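Local atomic coordinates of ethylbenzene dehydrogenase alpha-subunit (Aromatoleum aromaticum, PDB entry 2IVF), a protein that belongs to the molybdopterin oxidoreductase family and houses a molybdenum atom, the ligands MGD and MD1, and an iron/sulfur cluster. Residues R153-W158 with A643-V649; E352-Y357 with K368-G372; R371-K375 with K802-P806. All blocks are in the same frame, centred on the assembly; numbering follows the deposited sequence.

Contact 1. Residues R153-W158 with A643-V649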
ATOM      1  N   ARG A 153     -24.122 -10.769  18.491  1.00 26.11           N
ATOM      2  CA  ARG A 153     -23.316  -9.939  17.601  1.00 25.33           C
ATOM      3  C   ARG A 153     -21.835 -10.175  17.842  1.00 25.51           C
ATOM      4  O   ARG A 153     -21.357 -10.105  18.996  1.00 24.96           O
ATOM      5  CB  ARG A 153     -23.663  -8.462  17.763  1.00 25.51           C
ATOM      6  CG  ARG A 153     -25.066  -8.106  17.248  1.00 25.29           C
ATOM      7  CD  ARG A 153     -25.534  -6.720  17.681  1.00 25.58           C
ATOM      8  NE  ARG A 153     -26.774  -6.337  16.997  1.00 24.69           N
ATOM      9  CZ  ARG A 153     -27.594  -5.363  17.387  1.00 23.44           C
ATOM     10  NH1 ARG A 153     -27.353  -4.650  18.488  1.00 21.96           N
ATOM     11  NH2 ARG A 153     -28.673  -5.119  16.686  1.00 25.35           N
ATOM     12  N   GLY A 154     -21.121 -10.480  16.764  1.00 24.27           N
ATOM     13  CA  GLY A 154     -19.691 -10.728  16.847  1.00 24.81           C
ATOM     14  C   GLY A 154     -19.278 -12.150  17.168  1.00 24.80           C
ATOM     15  O   GLY A 154     -18.094 -12.422  17.299  1.00 25.83           O
ATOM     16  N   GLU A 155     -20.235 -13.056  17.342  1.00 25.15           N
ATOM     17  CA  GLU A 155     -19.914 -14.415  17.753  1.00 24.77           C
ATOM     18  C   GLU A 155     -19.391 -15.279  16.622  1.00 24.71           C
ATOM     19  O   GLU A 155     -18.814 -16.348  16.870  1.00 24.43           O
ATOM     20  CB  GLU A 155     -21.148 -15.063  18.372  1.00 24.89           C
ATOM     21  CG  GLU A 155     -20.802 -16.314  19.091  1.00 27.46           C
ATOM     22  CD  GLU A 155     -21.903 -16.827  19.972  1.00 27.98           C
ATOM     23  OE1 GLU A 155     -23.064 -16.366  19.853  1.00 27.45           O
ATOM     24  OE2 GLU A 155     -21.577 -17.732  20.755  1.00 28.76           O
ATOM     25  N   GLY A 156     -19.661 -14.858  15.381  1.00 24.46           N
ATOM     26  CA  GLY A 156     -19.179 -15.552  14.185  1.00 23.96           C
ATOM     27  C   GLY A 156     -20.041 -16.728  13.792  1.00 23.72           C
ATOM     28  O   GLY A 156     -19.545 -17.742  13.253  1.00 22.63           O
ATOM     29  N   LYS A 157     -21.330 -16.607  14.107  1.00 22.88           N
ATOM     30  CA  LYS A 157     -22.321 -17.597  13.735  1.00 23.42           C
ATOM     31  C   LYS A 157     -23.321 -16.961  12.763  1.00 22.87           C
ATOM     32  O   LYS A 157     -24.070 -16.026  13.125  1.00 22.01           O
ATOM     33  CB  LYS A 157     -23.056 -18.145  14.973  1.00 24.04           C
ATOM     34  CG  LYS A 157     -22.176 -18.848  16.032  1.00 24.81           C
ATOM     35  CD  LYS A 157     -23.059 -19.524  17.092  1.00 26.23           C
ATOM     36  CE  LYS A 157     -22.239 -20.192  18.191  1.00 28.61           C
ATOM     37  NZ  LYS A 157     -23.107 -20.881  19.162  1.00 30.24           N
ATOM     38  N   TRP A 158     -23.306 -17.459  11.521  1.00 22.62           N
ATOM     39  CA  TRP A 158     -24.096 -16.920  10.445  1.00 21.80           C
ATOM     40  C   TRP A 158     -24.853 -17.998   9.691  1.00 22.85           C
ATOM     41  O   TRP A 158     -24.475 -19.177   9.663  1.00 22.36           O
ATOM     42  CB  TRP A 158     -23.143 -16.270   9.435  1.00 23.03           C
ATOM     43  CG  TRP A 158     -22.310 -15.145   9.929  1.00 21.51           C
ATOM     44  CD1 TRP A 158     -20.961 -15.154  10.193  1.00 23.12           C
ATOM     45  CD2 TRP A 158     -22.749 -13.798  10.130  1.00 23.67           C
ATOM     46  NE1 TRP A 158     -20.549 -13.886  10.561  1.00 24.14           N
ATOM     47  CE2 TRP A 158     -21.627 -13.039  10.519  1.00 23.65           C
ATOM     48  CE3 TRP A 158     -23.988 -13.156   9.998  1.00 22.84           C
ATOM     49  CZ2 TRP A 158     -21.709 -11.697  10.774  1.00 24.27           C
ATOM     50  CZ3 TRP A 158     -24.073 -11.814  10.275  1.00 22.61           C
ATOM     51  CH2 TRP A 158     -22.939 -11.093  10.651  1.00 23.82           C
ATOM     52  N   ALA A 643     -18.641  -5.663  10.229  1.00 22.63           N
ATOM     53  CA  ALA A 643     -19.657  -6.562   9.679  1.00 22.30           C
ATOM     54  C   ALA A 643     -19.861  -7.788  10.547  1.00 22.40           C
ATOM     55  O   ALA A 643     -20.949  -8.348  10.589  1.00 22.07           O
ATOM     56  CB  ALA A 643     -19.290  -6.984   8.209  1.00 22.32           C
ATOM     57  N   MET A 644     -18.808  -8.214  11.249  1.00 22.58           N
ATOM     58  CA  MET A 644     -18.920  -9.329  12.184  1.00 21.89           C
ATOM     59  C   MET A 644     -19.912  -9.067  13.297  1.00 22.13           C
ATOM     60  O   MET A 644     -20.397  -9.998  13.925  1.00 21.86           O
ATOM     61  CB  MET A 644     -17.543  -9.719  12.715  1.00 21.27           C
ATOM     62  CG  MET A 644     -16.723 -10.451  11.633  1.00 21.94           C
ATOM     63  SD  MET A 644     -17.424 -12.068  11.254  1.00 26.02           S
ATOM     64  CE  MET A 644     -17.132 -12.994  12.780  1.00 24.79           C
ATOM     65  N   TYR A 645     -20.219  -7.799  13.553  1.00 22.14           N
ATOM     66  CA  TYR A 645     -21.189  -7.443  14.573  1.00 22.05           C
ATOM     67  C   TYR A 645     -22.555  -7.110  14.018  1.00 22.45           C
ATOM     68  O   TYR A 645     -23.468  -6.781  14.769  1.00 22.72           O
ATOM     69  CB  TYR A 645     -20.700  -6.232  15.363  1.00 22.82           C
ATOM     70  CG  TYR A 645     -19.512  -6.526  16.188  1.00 23.63           C
ATOM     71  CD1 TYR A 645     -18.260  -6.459  15.630  1.00 25.44           C
ATOM     72  CD2 TYR A 645     -19.626  -6.912  17.535  1.00 22.01           C
ATOM     73  CE1 TYR A 645     -17.149  -6.738  16.363  1.00 24.21           C
ATOM     74  CE2 TYR A 645     -18.476  -7.185  18.286  1.00 26.60           C
ATOM     75  CZ  TYR A 645     -17.243  -7.077  17.656  1.00 24.78           C
ATOM     76  OH  TYR A 645     -16.040  -7.331  18.308  1.00 28.21           O
ATOM     77  N   ALA A 646     -22.715  -7.233  12.718  1.00 21.30           N
ATOM     78  CA  ALA A 646     -23.974  -6.912  12.084  1.00 22.48           C
ATOM     79  C   ALA A 646     -25.019  -7.994  12.316  1.00 22.29           C
ATOM     80  O   ALA A 646     -24.717  -9.155  12.649  1.00 23.40           O
ATOM     81  CB  ALA A 646     -23.750  -6.726  10.576  1.00 21.11           C
ATOM     82  N   ASP A 647     -26.270  -7.610  12.141  1.00 22.38           N
ATOM     83  CA  ASP A 647     -27.364  -8.531  12.147  1.00 22.04           C
ATOM     84  C   ASP A 647     -27.576  -9.124  10.787  1.00 22.17           C
ATOM     85  O   ASP A 647     -28.000 -10.261  10.692  1.00 21.73           O
ATOM     86  CB  ASP A 647     -28.626  -7.827  12.602  1.00 22.11           C
ATOM     87  CG  ASP A 647     -28.443  -7.165  13.937  1.00 23.46           C
ATOM     88  OD1 ASP A 647     -27.932  -7.825  14.884  1.00 22.09           O
ATOM     89  OD2 ASP A 647     -28.801  -5.983  14.029  1.00 21.02           O
ATOM     90  N   ILE A 648     -27.289  -8.339   9.746  1.00 21.62           N
ATOM     91  CA  ILE A 648     -27.523  -8.721   8.366  1.00 21.88           C
ATOM     92  C   ILE A 648     -26.332  -8.221   7.557  1.00 22.39           C
ATOM     93  O   ILE A 648     -25.924  -7.061   7.682  1.00 22.21           O
ATOM     94  CB  ILE A 648     -28.829  -8.058   7.804  1.00 22.44           C
ATOM     95  CG1 ILE A 648     -30.082  -8.552   8.510  1.00 23.82           C
ATOM     96  CG2 ILE A 648     -28.947  -8.302   6.287  1.00 21.67           C
ATOM     97  CD1 ILE A 648     -30.400 -10.032   8.334  1.00 26.35           C
ATOM     98  N   VAL A 649     -25.754  -9.086   6.731  1.00 21.57           N
ATOM     99  CA  VAL A 649     -24.712  -8.667   5.817  1.00 21.74           C
ATOM    100  C   VAL A 649     -25.207  -8.969   4.409  1.00 22.19           C
ATOM    101  O   VAL A 649     -25.616 -10.116   4.114  1.00 20.97           O
ATOM    102  CB  VAL A 649     -23.388  -9.383   6.116  1.00 21.82           C
ATOM    103  CG1 VAL A 649     -22.302  -8.959   5.113  1.00 20.46           C
ATOM    104  CG2 VAL A 649     -22.946  -9.108   7.578  1.00 21.55           C
TER
HETATM  105  O   HOH W   1     -20.513 -12.585  14.044  1.00 21.03           O

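Contact 2. Residues E352-Y357 with K368-G372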
ATOM      1  N   GLU A 352     -18.477  50.335   9.389  1.00 27.72           N
ATOM      2  CA  GLU A 352     -18.626  48.889   9.457  1.00 28.20           C
ATOM      3  C   GLU A 352     -17.682  48.240  10.464  1.00 27.27           C
ATOM      4  O   GLU A 352     -16.529  48.641  10.627  1.00 27.27           O
ATOM      5  CB  GLU A 352     -18.405  48.259   8.092  1.00 28.41           C
ATOM      6  CG  GLU A 352     -19.394  48.724   7.042  1.00 30.67           C
ATOM      7  CD  GLU A 352     -19.025  48.195   5.667  1.00 31.71           C
ATOM      8  OE1 GLU A 352     -18.144  47.316   5.597  1.00 34.78           O
ATOM      9  OE2 GLU A 352     -19.598  48.684   4.664  1.00 39.06           O
ATOM     10  N   ALA A 353     -18.205  47.212  11.110  1.00 26.65           N
ATOM     11  CA  ALA A 353     -17.505  46.463  12.125  1.00 25.84           C
ATOM     12  C   ALA A 353     -16.373  45.645  11.531  1.00 25.56           C
ATOM     13  O   ALA A 353     -15.420  45.324  12.234  1.00 25.51           O
ATOM     14  CB  ALA A 353     -18.497  45.534  12.843  1.00 25.60           C
ATOM     15  N   LYS A 354     -16.507  45.290  10.253  1.00 24.47           N
ATOM     16  CA  LYS A 354     -15.545  44.455   9.575  1.00 24.44           C
ATOM     17  C   LYS A 354     -14.745  45.259   8.551  1.00 23.45           C
ATOM     18  O   LYS A 354     -14.119  44.686   7.683  1.00 22.48           O
ATOM     19  CB  LYS A 354     -16.262  43.256   8.949  1.00 24.73           C
ATOM     20  CG  LYS A 354     -16.875  42.326  10.026  1.00 25.34           C
ATOM     21  CD  LYS A 354     -16.770  40.878   9.686  1.00 26.23           C
ATOM     22  CE  LYS A 354     -17.757  40.446   8.622  1.00 28.81           C
ATOM     23  NZ  LYS A 354     -17.516  39.030   8.242  1.00 26.65           N
ATOM     24  N   GLN A 355     -14.776  46.591   8.658  1.00 22.40           N
ATOM     25  CA  GLN A 355     -13.876  47.428   7.887  1.00 22.08           C
ATOM     26  C   GLN A 355     -12.617  47.637   8.722  1.00 21.61           C
ATOM     27  O   GLN A 355     -12.657  48.178   9.831  1.00 21.66           O
ATOM     28  CB  GLN A 355     -14.527  48.753   7.516  1.00 21.64           C
ATOM     29  CG  GLN A 355     -13.589  49.756   6.810  1.00 22.79           C
ATOM     30  CD  GLN A 355     -13.070  49.251   5.464  1.00 23.51           C
ATOM     31  OE1 GLN A 355     -13.824  49.149   4.503  1.00 25.10           O
ATOM     32  NE2 GLN A 355     -11.786  48.956   5.392  1.00 21.94           N
ATOM     33  N   PHE A 356     -11.491  47.214   8.183  1.00 20.87           N
ATOM     34  CA  PHE A 356     -10.246  47.238   8.944  1.00 20.84           C
ATOM     35  C   PHE A 356      -9.247  48.209   8.343  1.00 20.82           C
ATOM     36  O   PHE A 356      -9.546  48.865   7.324  1.00 20.12           O
ATOM     37  CB  PHE A 356      -9.692  45.838   9.094  1.00 20.89           C
ATOM     38  CG  PHE A 356     -10.654  44.878   9.702  1.00 20.84           C
ATOM     39  CD1 PHE A 356     -11.268  45.148  10.909  1.00 22.16           C
ATOM     40  CD2 PHE A 356     -10.939  43.687   9.083  1.00 21.05           C
ATOM     41  CE1 PHE A 356     -12.143  44.259  11.461  1.00 20.59           C
ATOM     42  CE2 PHE A 356     -11.819  42.793   9.646  1.00 21.21           C
ATOM     43  CZ  PHE A 356     -12.410  43.077  10.835  1.00 19.44           C
ATOM     44  N   TYR A 357      -8.089  48.343   9.001  1.00 20.51           N
ATOM     45  CA  TYR A 357      -7.142  49.390   8.663  1.00 20.84           C
ATOM     46  C   TYR A 357      -5.713  48.950   8.473  1.00 20.90           C
ATOM     47  O   TYR A 357      -5.211  48.073   9.187  1.00 20.67           O
ATOM     48  CB  TYR A 357      -7.150  50.457   9.738  1.00 20.59           C
ATOM     49  CG  TYR A 357      -8.429  51.253   9.780  1.00 21.74           C
ATOM     50  CD1 TYR A 357      -8.547  52.439   9.069  1.00 21.06           C
ATOM     51  CD2 TYR A 357      -9.524  50.798  10.496  1.00 21.85           C
ATOM     52  CE1 TYR A 357      -9.681  53.134   9.068  1.00 21.11           C
ATOM     53  CE2 TYR A 357     -10.674  51.501  10.514  1.00 22.23           C
ATOM     54  CZ  TYR A 357     -10.750  52.681   9.807  1.00 22.21           C
ATOM     55  OH  TYR A 357     -11.894  53.428   9.830  1.00 21.03           O
ATOM     56  N   LYS A 368      -8.174  52.865   5.430  1.00 26.71           N
ATOM     57  CA  LYS A 368      -9.032  51.707   5.290  1.00 26.27           C
ATOM     58  C   LYS A 368      -8.390  50.716   4.353  1.00 25.55           C
ATOM     59  O   LYS A 368      -7.911  51.088   3.282  1.00 25.25           O
ATOM     60  CB  LYS A 368     -10.413  52.110   4.781  1.00 26.82           C
ATOM     61  CG  LYS A 368     -11.263  52.747   5.857  1.00 27.32           C
ATOM     62  CD  LYS A 368     -12.659  53.113   5.378  1.00 27.60           C
ATOM     63  CE  LYS A 368     -13.345  54.009   6.384  1.00 30.09           C
ATOM     64  NZ  LYS A 368     -14.786  54.165   6.092  1.00 30.40           N
ATOM     65  N   ALA A 369      -8.321  49.473   4.811  1.00 24.49           N
ATOM     66  CA  ALA A 369      -7.930  48.343   3.980  1.00 24.03           C
ATOM     67  C   ALA A 369      -9.193  47.867   3.236  1.00 23.48           C
ATOM     68  O   ALA A 369     -10.252  47.629   3.854  1.00 22.79           O
ATOM     69  CB  ALA A 369      -7.347  47.225   4.840  1.00 23.12           C
ATOM     70  N   SER A 370      -9.094  47.756   1.910  1.00 22.86           N
ATOM     71  CA  SER A 370     -10.265  47.429   1.114  1.00 23.04           C
ATOM     72  C   SER A 370     -10.751  46.025   1.424  1.00 22.30           C
ATOM     73  O   SER A 370      -9.961  45.085   1.494  1.00 22.66           O
ATOM     74  CB  SER A 370      -9.986  47.586  -0.375  1.00 22.70           C
ATOM     75  OG  SER A 370     -10.959  46.908  -1.157  1.00 23.16           O
ATOM     76  N   ARG A 371     -12.065  45.907   1.588  1.00 22.44           N
ATOM     77  CA  ARG A 371     -12.740  44.627   1.720  1.00 22.61           C
ATOM     78  C   ARG A 371     -12.994  43.942   0.382  1.00 22.45           C
ATOM     79  O   ARG A 371     -13.380  42.784   0.363  1.00 22.20           O
ATOM     80  CB  ARG A 371     -14.085  44.798   2.405  1.00 22.66           C
ATOM     81  CG  ARG A 371     -14.000  45.450   3.782  1.00 23.30           C
ATOM     82  CD  ARG A 371     -15.284  45.312   4.547  1.00 23.68           C
ATOM     83  NE  ARG A 371     -15.597  43.923   4.860  1.00 24.26           N
ATOM     84  CZ  ARG A 371     -16.698  43.281   4.479  1.00 25.25           C
ATOM     85  NH1 ARG A 371     -17.633  43.888   3.766  1.00 26.45           N
ATOM     86  NH2 ARG A 371     -16.865  42.018   4.827  1.00 26.12           N
ATOM     87  N   GLY A 372     -12.789  44.654  -0.726  1.00 22.64           N
ATOM     88  CA  GLY A 372     -13.217  44.174  -2.038  1.00 22.50           C
ATOM     89  C   GLY A 372     -12.101  43.702  -2.933  1.00 22.87           C
ATOM     90  O   GLY A 372     -12.338  42.931  -3.870  1.00 23.86           O
TER
HETATM   91  O   HOH W   2     -17.896  47.227   2.988  1.00 51.57           O
HETATM   92  O   HOH W   3     -13.497  42.354   6.524  1.00 27.27           O
HETATM   93  O   HOH W   4     -15.384  39.640   5.742  1.00 35.11           O
HETATM   94  O   HOH W   5     -13.761  48.461   1.779  1.00 34.87           O
HETATM   95  O   HOH W   6     -10.803  45.988   5.952  1.00 27.99           O

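Contact 3. Residues R371-K375 with K802-P806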
ATOM      1  N   ARG A 371     -12.065  45.907   1.588  1.00 22.44           N
ATOM      2  CA  ARG A 371     -12.740  44.627   1.720  1.00 22.61           C
ATOM      3  C   ARG A 371     -12.994  43.942   0.382  1.00 22.45           C
ATOM      4  O   ARG A 371     -13.380  42.784   0.363  1.00 22.20           O
ATOM      5  CB  ARG A 371     -14.085  44.798   2.405  1.00 22.66           C
ATOM      6  CG  ARG A 371     -14.000  45.450   3.782  1.00 23.30           C
ATOM      7  CD  ARG A 371     -15.284  45.312   4.547  1.00 23.68           C
ATOM      8  NE  ARG A 371     -15.597  43.923   4.860  1.00 24.26           N
ATOM      9  CZ  ARG A 371     -16.698  43.281   4.479  1.00 25.25           C
ATOM     10  NH1 ARG A 371     -17.633  43.888   3.766  1.00 26.45           N
ATOM     11  NH2 ARG A 371     -16.865  42.018   4.827  1.00 26.12           N
ATOM     12  N   GLY A 372     -12.789  44.654  -0.726  1.00 22.64           N
ATOM     13  CA  GLY A 372     -13.217  44.174  -2.038  1.00 22.50           C
ATOM     14  C   GLY A 372     -12.101  43.702  -2.933  1.00 22.87           C
ATOM     15  O   GLY A 372     -12.338  42.931  -3.870  1.00 23.86           O
ATOM     16  N   THR A 373     -10.882  44.141  -2.664  1.00 22.26           N
ATOM     17  CA  THR A 373      -9.733  43.680  -3.423  1.00 21.70           C
ATOM     18  C   THR A 373      -8.488  43.673  -2.522  1.00 22.12           C
ATOM     19  O   THR A 373      -8.420  44.398  -1.526  1.00 20.38           O
ATOM     20  CB  THR A 373      -9.454  44.596  -4.658  1.00 21.94           C
ATOM     21  OG1 THR A 373      -8.367  44.064  -5.409  1.00 20.45           O
ATOM     22  CG2 THR A 373      -9.082  45.986  -4.242  1.00 20.92           C
ATOM     23  N   LEU A 374      -7.516  42.864  -2.891  1.00 20.85           N
ATOM     24  CA  LEU A 374      -6.251  42.828  -2.182  1.00 22.31           C
ATOM     25  C   LEU A 374      -5.240  43.768  -2.817  1.00 22.91           C
ATOM     26  O   LEU A 374      -4.141  43.935  -2.315  1.00 22.28           O
ATOM     27  CB  LEU A 374      -5.669  41.416  -2.194  1.00 22.60           C
ATOM     28  CG  LEU A 374      -6.503  40.280  -1.601  1.00 23.83           C
ATOM     29  CD1 LEU A 374      -5.792  38.948  -1.870  1.00 23.69           C
ATOM     30  CD2 LEU A 374      -6.746  40.481  -0.106  1.00 25.01           C
ATOM     31  N   LYS A 375      -5.613  44.372  -3.938  1.00 24.34           N
ATOM     32  CA  LYS A 375      -4.709  45.213  -4.675  1.00 24.30           C
ATOM     33  C   LYS A 375      -4.367  46.440  -3.827  1.00 24.63           C
ATOM     34  O   LYS A 375      -5.258  47.067  -3.239  1.00 24.54           O
ATOM     35  CB  LYS A 375      -5.361  45.595  -6.003  1.00 24.42           C
ATOM     36  CG  LYS A 375      -4.445  46.327  -6.939  1.00 24.97           C
ATOM     37  CD  LYS A 375      -5.128  46.644  -8.249  1.00 27.54           C
ATOM     38  CE  LYS A 375      -4.174  47.413  -9.151  1.00 29.80           C
ATOM     39  NZ  LYS A 375      -3.073  46.496  -9.494  1.00 33.93           N
ATOM     40  N   LYS A 802      -5.813  39.393  -7.377  1.00 24.36           N
ATOM     41  CA  LYS A 802      -5.988  40.091  -6.127  1.00 24.00           C
ATOM     42  C   LYS A 802      -7.360  39.835  -5.536  1.00 23.04           C
ATOM     43  O   LYS A 802      -7.919  40.692  -4.868  1.00 22.51           O
ATOM     44  CB  LYS A 802      -5.702  41.578  -6.282  1.00 23.77           C
ATOM     45  CG  LYS A 802      -4.394  41.873  -6.989  1.00 23.73           C
ATOM     46  CD  LYS A 802      -3.183  41.258  -6.309  1.00 23.47           C
ATOM     47  CE  LYS A 802      -1.940  41.345  -7.224  1.00 24.18           C
ATOM     48  NZ  LYS A 802      -0.794  40.603  -6.634  1.00 22.26           N
ATOM     49  N   LYS A 803      -7.877  38.647  -5.806  1.00 22.89           N
ATOM     50  CA  LYS A 803      -9.166  38.236  -5.274  1.00 22.89           C
ATOM     51  C   LYS A 803      -9.091  38.040  -3.746  1.00 22.48           C
ATOM     52  O   LYS A 803      -8.190  37.359  -3.216  1.00 22.21           O
ATOM     53  CB  LYS A 803      -9.668  36.965  -5.966  1.00 22.24           C
ATOM     54  CG  LYS A 803     -11.138  36.686  -5.740  1.00 22.85           C
ATOM     55  CD  LYS A 803     -11.588  35.319  -6.309  1.00 22.47           C
ATOM     56  CE  LYS A 803     -13.084  35.076  -6.143  1.00 21.44           C
ATOM     57  NZ  LYS A 803     -13.582  33.928  -6.980  1.00 19.96           N
ATOM     58  N   VAL A 804     -10.067  38.617  -3.065  1.00 22.50           N
ATOM     59  CA  VAL A 804     -10.183  38.524  -1.611  1.00 22.17           C
ATOM     60  C   VAL A 804     -10.409  37.083  -1.162  1.00 22.33           C
ATOM     61  O   VAL A 804     -10.848  36.216  -1.948  1.00 22.87           O
ATOM     62  CB  VAL A 804     -11.312  39.470  -1.045  1.00 22.29           C
ATOM     63  CG1 VAL A 804     -10.953  40.958  -1.285  1.00 20.95           C
ATOM     64  CG2 VAL A 804     -12.697  39.165  -1.640  1.00 21.97           C
ATOM     65  N   PHE A 805     -10.115  36.834   0.112  1.00 21.48           N
ATOM     66  CA  PHE A 805     -10.308  35.539   0.709  1.00 21.39           C
ATOM     67  C   PHE A 805     -11.594  35.559   1.491  1.00 21.46           C
ATOM     68  O   PHE A 805     -11.973  36.608   2.027  1.00 20.76           O
ATOM     69  CB  PHE A 805      -9.179  35.232   1.686  1.00 21.90           C
ATOM     70  CG  PHE A 805      -7.891  34.946   1.041  1.00 21.85           C
ATOM     71  CD1 PHE A 805      -7.054  35.977   0.636  1.00 22.03           C
ATOM     72  CD2 PHE A 805      -7.509  33.646   0.836  1.00 21.09           C
ATOM     73  CE1 PHE A 805      -5.817  35.689   0.056  1.00 22.23           C
ATOM     74  CE2 PHE A 805      -6.308  33.345   0.245  1.00 23.99           C
ATOM     75  CZ  PHE A 805      -5.458  34.369  -0.137  1.00 23.37           C
ATOM     76  N   PRO A 806     -12.287  34.401   1.558  1.00 21.89           N
ATOM     77  CA  PRO A 806     -13.527  34.389   2.323  1.00 21.91           C
ATOM     78  C   PRO A 806     -13.299  34.275   3.846  1.00 21.92           C
ATOM     79  O   PRO A 806     -13.675  33.269   4.483  1.00 22.63           O
ATOM     80  CB  PRO A 806     -14.257  33.194   1.734  1.00 21.27           C
ATOM     81  CG  PRO A 806     -13.135  32.215   1.449  1.00 22.61           C
ATOM     82  CD  PRO A 806     -12.028  33.089   0.909  1.00 22.36           C
TER
HETATM   83  O   HOH W   7     -11.702  40.481  -4.849  1.00 29.82           O
HETATM   84  O   HOH W   8      -9.396  42.268  -6.991  1.00 42.56           O

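Contact 1. Residues R153-W158 with A643-V649
G154 and Y645 bring the two backbones nearest, CA to CA 4.3 Å, where loop 153-158 passes over the 3-10 turn 643-645; by W158 and I648 the chains have drawn well apart. The CA of G154 sits over one face of the Y645 ring, 4.1 Å from its centroid, a CH-pi contact made by a glycine at positive phi. One water ties the backbones further on, accepting from G156 N and donating to M644 O. R153 holds D647 side-on: NE goes to OD1 at 2.8 Å in a nearly straight bond close to the guanidinium plane, and NH2 goes to the syn lone pair of OD2, also at 2.8 Å. The arginine is extended from CG to NE, which carries its charge past Y645 O to the aspartate, and the guanidinium and carboxylate planes are 35° apart. D647 is buried and further held by R149 and by I632 N, which probably favours its charged form. W158 turns the edge of its indole to the 3-10 turn. NE1 points at M644 SD, 3.7 Å away, a weak bond and a Met-aromatic contact at the ring edge; M644 doubles back at chi2 and chi3 (both -68°), leaving CE against G156 CA. At the far end of the indole, CH2 meets V649 CG2 at 3.7 Å. Loop 153-158 links strands 147-149 and 158-160 and meets the turn leading into strand 648-651, which strand 631-636 flanks; the beta-subunit chain packs against both segments, its Q109 bonding to G154 O.

Contact 2. Residues E352-Y357 with K368-G372
K368 and Y357 lie side by side and point the same way, the extended lysine chain running along the phenol with CG 3.6 Å from CE1 and CE near OH. Across this lysine, at about a right angle, comes Q355: its CG rests 3.8 Å from K368 CD, and its amide is carried back toward the opposite backbone because CG lies anti to the backbone N (chi1 174°) and the chain then bends at chi2. From there NE2 donates to F356 O at 3.0 Å, in the carbonyl plane and on a lone pair. It also faces A369 O, from above that carbonyl plane, at a modelled separation too short to trust in detail. F356 O takes a second bond, from A369 N at 2.9 Å, so one carbonyl is gripped by a backbone and a side-chain donor. These bonds lie at the open end of the antiparallel beta hairpin 356-360/365-369, where Y357 and K368 form a non-hydrogen-bonded pair and a type I turn, E352 to Q355, leads into the first strand. A water that accepts from F356 N and donates to A369 O continues the link between the chains. Farther along, R371 CD lies 3.6 Å from E352 OE1, and the bend at chi3 (65°) then swings NE toward K354 O. OE1 lies well out of the guanidinium plane, so it and NH1 make only a long ion pair with no N-H aimed at the oxygen; the carboxylate and guanidinium planes are 80° apart, and the stronger partner of R371 is D521. Waters fill in between, one accepting from R371 NE and lying 2.7 Å from K354 O, another accepting from R371 NH2. K354 NZ, near this like charge, pairs with E950. The F356 ring meets F342 and H808.

Contact 3. Residues R371-K375 with K802-P806
L374 N donates to K802 O at 3.0 Å, a nearly straight bond (165° at the hydrogen) that joins two irregular loops. The donor belongs to an ST turn: T373 OG1, anti to its own N, accepts from K375 N at 3.1 Å, closing the turn around L374, whose CB points toward segment 802-806. The acceptor belongs to K802, which leaves helical angles with positive phi just after helix 796-800. A water lies between T373 OG1, 2.6 Å away, and K802 O, to which it donates weakly. Beside the backbone bond L374 supplies the apolar part. Its CD1 reaches past K803 O to F805 CE1 at 3.8 Å, with the leucine and the phenylalanine crossing at about a right angle; the F805 ring is itself stacked on H798, and L374 also touches helix 322-328. V804 closes the other end: CG1, anti to the carbonyl carbon, is pushed up to the backbone of the opposite loop, 3.4 Å from G372 C and close to R371 O. V804 thus lies between this loop, which follows the hairpin 356-360/365-369, and helix 526-540, which it meets at M528. K802 CB lies 3.6 Å from K375 N, but the lysine bends at chi2 (-57°) and its ammonium turns away from this contact to E327 and to F799 O; K803 likewise goes to D526. A second water spans the loops beside V804, donating to G372 O at 2.7 Å and accepting from V804 N at 3.1 Å.

How the contacts relate
Contacts 2 and 3 are neighbours, their centres 11 Å apart, and share R371 and G372: the chain that leaves the hairpin in contact 2 goes straight on to meet segment 802-806 in contact 3. Both are partly buried, lie on the same side of the chain's centre and rely on bridging waters. Contact 2 adds a gripped carbonyl, a long ion pair and water-linked charges whose main partners lie outside it; contact 3 relies more on apolar side chains. Contact 1, about 59 and 55 Å from them between centres, lies on the opposite side. Buried and bordering the beta-subunit chain, it joins the loop between two strands of the mixed sheet to the turn leading into a third, with a two-bond salt bridge and an indole.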